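Local coordinates for lysosome-associated membrane glycoprotein 2 (Mus musculus, PDB 5GV3) that helps build lysosomes, supports autophagy and inhibits the proton channel TMEM175 so that the lysosomal lumen stays acidic, at residues A44-D47 with G48-C51. Sequence-based numbering, arbitrary orientation.
With ZN (zinc ion), chain D.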
loop_
_atom_site.group_PDB
_atom_site.type_symbol
_atom_site.label_atom_id
_atom_site.label_comp_id
_atom_site.label_asym_id
_atom_site.label_seq_id
_atom_site.Cartn_x
_atom_site.Cartn_y
_atom_site.Cartn_z
ATOM N N ALA A 44 -10.341 -5.034 6.222
ATOM C CA ALA A 44 -10.205 -4.168 5.060
ATOM C C ALA A 44 -10.254 -5.060 3.838
ATOM O O ALA A 44 -9.797 -6.195 3.882
ATOM C CB ALA A 44 -8.911 -3.388 5.112
ATOM N N THR A 45 -10.872 -4.569 2.769
ATOM C CA THR A 45 -11.031 -5.382 1.577
ATOM C C THR A 45 -9.953 -5.099 0.538
ATOM O O THR A 45 -9.300 -4.057 0.596
ATOM C CB THR A 45 -12.419 -5.158 0.969
ATOM O OG1 THR A 45 -12.611 -3.760 0.732
ATOM C CG2 THR A 45 -13.489 -5.631 1.934
ATOM N N HIS A 46 -9.748 -6.036 -0.391
ATOM C CA HIS A 46 -8.733 -5.855 -1.430
ATOM C C HIS A 46 -9.376 -5.823 -2.826
ATOM O O HIS A 46 -8.739 -6.202 -3.815
ATOM C CB HIS A 46 -7.654 -6.956 -1.385
ATOM C CG HIS A 46 -8.186 -8.333 -1.605
ATOM N ND1 HIS A 46 -8.181 -9.319 -0.641
ATOM C CD2 HIS A 46 -8.755 -8.882 -2.703
ATOM C CE1 HIS A 46 -8.722 -10.416 -1.139
ATOM N NE2 HIS A 46 -9.083 -10.169 -2.389
ATOM N N ASP A 47 -10.622 -5.359 -2.902
ATOM C CA ASP A 47 -11.383 -5.333 -4.156
ATOM C C ASP A 47 -10.679 -4.570 -5.269
ATOM O O ASP A 47 -10.181 -3.474 -5.045
ATOM C CB ASP A 47 -12.772 -4.717 -3.930
ATOM C CG ASP A 47 -13.691 -5.623 -3.130
ATOM O OD1 ASP A 47 -13.418 -6.841 -3.048
ATOM O OD2 ASP A 47 -14.692 -5.121 -2.585
ATOM N N GLY A 48 -10.602 -5.162 -6.457
ATOM C CA GLY A 48 -9.988 -4.465 -7.571
ATOM C C GLY A 48 -8.558 -4.921 -7.816
ATOM O O GLY A 48 -7.946 -4.584 -8.833
ATOM N N SER A 49 -8.006 -5.656 -6.858
ATOM C CA SER A 49 -6.664 -6.193 -7.002
ATOM C C SER A 49 -6.668 -7.206 -8.137
ATOM O O SER A 49 -7.600 -7.995 -8.267
ATOM C CB SER A 49 -6.194 -6.856 -5.704
ATOM O OG SER A 49 -6.248 -5.955 -4.616
ATOM N N SER A 50 -5.649 -7.163 -8.979
ATOM C CA SER A 50 -5.587 -8.089 -10.102
ATOM C C SER A 50 -4.157 -8.351 -10.516
ATOM O O SER A 50 -3.289 -7.504 -10.327
ATOM C CB SER A 50 -6.387 -7.554 -11.290
ATOM O OG SER A 50 -6.003 -6.228 -11.606
ATOM N N CYS A 51 -3.920 -9.536 -11.067
ATOM C CA CYS A 51 -2.636 -9.862 -11.662
ATOM C C CYS A 51 -2.503 -9.181 -13.024
ATOM O O CYS A 51 -1.418 -9.146 -13.603
ATOM C CB CYS A 51 -2.468 -11.374 -11.802
ATOM S SG CYS A 51 -2.231 -12.238 -10.235
HETATM ZN ZN ZN D . -9.753 -12.048 -2.652
HETATM O O HOH W 1 -7.874 -12.803 -2.133
HETATM O O HOH W 2 -8.804 -13.330 -1.304
HETATM O O HOH W 3 -10.022 -12.785 -0.715
HETATM O O HOH W 4 -11.376 -10.863 -3.261
#
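His46 and Ser49 close a type II beta turn, with Asp47 and Gly48 at its two corners. The turn's own bond runs from Ser49 N to His46 O at 3.2 Å and is fairly straight, with an N-H...O angle of 154°. A second donor shares the same carbonyl: Ser49 OG gives its proton to His46 O at 2.6 Å. Both donors approach from one face of the carbonyl plane, so amide and hydroxyl of a single residue grip one oxygen. Serine suits this place because its short side chain can fold back on the turn; OG lies beside its own backbone N and also passes 3.7 Å from His46 CB. Asp47 has the extended, negative-phi backbone of a type II first corner, and its exposure suits a charged side chain. The second corner takes a positive phi, here 100°, a region that Gly48, with no side chain, enters easily.

The imidazole of His46 stays over its own backbone, because CG lies between the backbone N and carbonyl carbon (chi1 61°). CD2 is on the side of the carbonyl oxygen, and NE2 points outward, where this nitrogen, a good zinc ligand, binds a zinc ion at 2.0 Å. Waters are modelled around the rest of the metal, but too close together for their number or places to be trusted.

Farther out, the turn rests on strand 59-64 within the loop that follows strand 32-39. Thr45 bonds to Gln63 through both backbone and OG1; beyond the turn, Cys51 is tied to Cys13 by a disulfide.

His46 is the one protein ligand found within this chain, consistent with an ion held at the surface of this first lumenal domain. Ser49 OG donates to His46 O and accepts from Met61 N, so one hydroxyl joins turn and strand.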